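Local atomic coordinates of chromosome partition protein Smc (Pyrococcus yayanosii, PDB entry 5XEI), a protein that probably acts in chromosome condensation and partitioning as an ATP-hydrolysing, DNA-binding SMC homodimer, represented by its ATPase head with part of the coiled coil. Residues K202-L207 / E324-V329. Numbering follows the deposited sequence.
Sequences KQLDKL and EDFEVV
Val329 fits among Gln203, Leu204 and Leu207: Leu204 meets its CG1, Leu207 meets its CG2, and Gln203 runs along both methyls. CG2 of Val329 lies 3.7 Å from CD2 of Leu207, and the two side chains meet nearly at a right angle. CG1 of Val329 lies 3.9 Å from CG of Gln203 and also reaches CB of Leu204, at 4.2 Å. The valine's first torsion decides which methyl faces which leucine: CG1 is anti to the backbone N (chi1 177°), which leaves CG2 beside that N. CD2 of Leu207 also touches CB of Asp325, at 3.7 Å, so this one methyl bridges two successive turns of the other helix. On the flank formed by Leu204, its CD2 meets the Phe326 ring obliquely, nearest CE2. The carbonyl carbon C of Leu207 lies at the edge of the same ring, near its plane. Gln203 borders the contact with an extended chain, its amide NE2 3.9 Å from CG2 of Val329. Shortening Gln203 to alanine removes CG and the amide, which would probably leave a gap beside both Val329 methyls at the border. No hydrogen bond joins the two segments; they are held by van der Waals packing, mostly of apolar side chains. Farther out, Arg211 makes a cation-pi contact with Phe326, and Glu208 touches its side chain. Tyr333 and Glu330 lie against Leu204, while Val200 continues the packing at Val329. The segments belong to the long helices 170-246 and 321-383. The axes of segments 202-207 and 324-329 approach to 9.3 Å and run roughly antiparallel, at 155°, as in the two-stranded coiled coil of SMC proteins. The contact lies in this arm, far from the strands of the ATPase head and close to the start of helix 321-383.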
loop_
_atom_site.group_PDB
_atom_site.type_symbol
_atom_site.label_atom_id
_atom_site.label_comp_id
_atom_site.label_asym_id
_atom_site.label_seq_id
_atom_site.Cartn_x
_atom_site.Cartn_y
_atom_site.Cartn_z
ATOM N N LYS A 202 8.603 -0.133 -37.928
ATOM C CA LYS A 202 9.251 0.741 -38.895
ATOM C C LYS A 202 10.461 0.047 -39.517
ATOM O O LYS A 202 10.696 0.141 -40.732
ATOM C CB LYS A 202 9.594 2.060 -38.200
ATOM C CG LYS A 202 10.621 2.911 -38.858
ATOM C CD LYS A 202 10.918 4.107 -37.954
ATOM C CE LYS A 202 12.201 4.843 -38.342
ATOM N NZ LYS A 202 12.296 6.189 -37.696
ATOM N N GLN A 203 11.200 -0.702 -38.703
ATOM C CA GLN A 203 12.247 -1.568 -39.219
ATOM C C GLN A 203 11.691 -2.596 -40.196
ATOM O O GLN A 203 12.284 -2.848 -41.253
ATOM C CB GLN A 203 12.942 -2.244 -38.048
ATOM C CG GLN A 203 13.556 -3.561 -38.386
ATOM C CD GLN A 203 14.471 -4.053 -37.288
ATOM O OE1 GLN A 203 14.172 -3.911 -36.088
ATOM N NE2 GLN A 203 15.610 -4.625 -37.688
ATOM N N LEU A 204 10.547 -3.194 -39.867
ATOM C CA LEU A 204 9.967 -4.229 -40.721
ATOM C C LEU A 204 9.747 -3.705 -42.129
ATOM O O LEU A 204 9.896 -4.438 -43.113
ATOM C CB LEU A 204 8.643 -4.700 -40.122
ATOM C CG LEU A 204 8.074 -6.109 -40.277
ATOM C CD1 LEU A 204 6.817 -6.199 -39.418
ATOM C CD2 LEU A 204 7.779 -6.498 -41.704
ATOM N N ASP A 205 9.433 -2.423 -42.251
ATOM C CA ASP A 205 9.071 -1.885 -43.554
ATOM C C ASP A 205 10.266 -1.481 -44.390
ATOM O O ASP A 205 10.176 -1.505 -45.619
ATOM C CB ASP A 205 8.129 -0.711 -43.369
ATOM C CG ASP A 205 6.669 -1.140 -43.447
ATOM O OD1 ASP A 205 5.917 -0.977 -42.445
ATOM O OD2 ASP A 205 6.255 -1.598 -44.545
ATOM N N LYS A 206 11.371 -1.065 -43.778
ATOM C CA LYS A 206 12.616 -1.126 -44.527
ATOM C C LYS A 206 12.768 -2.511 -45.138
ATOM O O LYS A 206 12.966 -2.656 -46.347
ATOM C CB LYS A 206 13.816 -0.805 -43.639
ATOM C CG LYS A 206 13.995 0.662 -43.380
ATOM C CD LYS A 206 14.250 1.412 -44.680
ATOM C CE LYS A 206 13.574 2.787 -44.704
ATOM N NZ LYS A 206 13.327 3.265 -46.106
ATOM N N LEU A 207 12.620 -3.543 -44.310
ATOM C CA LEU A 207 12.976 -4.884 -44.737
ATOM C C LEU A 207 12.030 -5.411 -45.800
ATOM O O LEU A 207 12.460 -6.182 -46.664
ATOM C CB LEU A 207 13.015 -5.819 -43.532
ATOM C CG LEU A 207 14.395 -5.900 -42.881
ATOM C CD1 LEU A 207 15.022 -4.526 -42.690
ATOM C CD2 LEU A 207 14.275 -6.625 -41.566
ATOM N N GLU A 324 16.077 -13.078 -45.305
ATOM C CA GLU A 324 15.959 -13.804 -44.047
ATOM C C GLU A 324 15.667 -12.859 -42.882
ATOM O O GLU A 324 14.960 -13.243 -41.944
ATOM C CB GLU A 324 17.223 -14.629 -43.778
ATOM C CG GLU A 324 17.504 -15.772 -44.770
ATOM C CD GLU A 324 16.254 -16.570 -45.190
ATOM O OE1 GLU A 324 16.092 -16.847 -46.409
ATOM O OE2 GLU A 324 15.442 -16.919 -44.310
ATOM N N ASP A 325 16.194 -11.623 -42.926
ATOM C CA ASP A 325 15.949 -10.656 -41.856
ATOM C C ASP A 325 14.466 -10.353 -41.711
ATOM O O ASP A 325 13.955 -10.211 -40.594
ATOM C CB ASP A 325 16.719 -9.359 -42.119
ATOM C CG ASP A 325 18.174 -9.418 -41.641
ATOM O OD1 ASP A 325 18.521 -10.381 -40.919
ATOM O OD2 ASP A 325 18.970 -8.501 -41.988
ATOM N N PHE A 326 13.765 -10.222 -42.832
ATOM C CA PHE A 326 12.327 -10.014 -42.795
ATOM C C PHE A 326 11.630 -11.005 -41.866
ATOM O O PHE A 326 11.063 -10.618 -40.836
ATOM C CB PHE A 326 11.771 -10.118 -44.208
ATOM C CG PHE A 326 10.330 -9.862 -44.276
ATOM C CD1 PHE A 326 9.421 -10.907 -44.192
ATOM C CD2 PHE A 326 9.860 -8.575 -44.374
ATOM C CE1 PHE A 326 8.058 -10.665 -44.232
ATOM C CE2 PHE A 326 8.505 -8.346 -44.409
ATOM C CZ PHE A 326 7.603 -9.381 -44.341
ATOM N N GLU A 327 11.681 -12.295 -42.207
ATOM C CA GLU A 327 11.034 -13.321 -41.393
ATOM C C GLU A 327 11.266 -13.108 -39.904
ATOM O O GLU A 327 10.335 -13.164 -39.102
ATOM C CB GLU A 327 11.532 -14.708 -41.809
ATOM C CG GLU A 327 11.613 -14.883 -43.301
ATOM C CD GLU A 327 10.245 -14.886 -43.951
ATOM O OE1 GLU A 327 9.305 -15.411 -43.301
ATOM O OE2 GLU A 327 10.123 -14.368 -45.100
ATOM N N VAL A 328 12.505 -12.834 -39.522
ATOM C CA VAL A 328 12.827 -12.753 -38.106
ATOM C C VAL A 328 12.175 -11.534 -37.471
ATOM O O VAL A 328 11.730 -11.576 -36.312
ATOM C CB VAL A 328 14.350 -12.754 -37.926
ATOM C CG1 VAL A 328 14.739 -12.069 -36.701
ATOM C CG2 VAL A 328 14.822 -14.105 -37.869
ATOM N N VAL A 329 12.106 -10.429 -38.207
ATOM C CA VAL A 329 11.553 -9.231 -37.603
ATOM C C VAL A 329 10.041 -9.313 -37.610
ATOM O O VAL A 329 9.379 -8.816 -36.691
ATOM C CB VAL A 329 12.071 -7.976 -38.321
ATOM C CG1 VAL A 329 11.434 -6.737 -37.747
ATOM C CG2 VAL A 329 13.581 -7.883 -38.208
#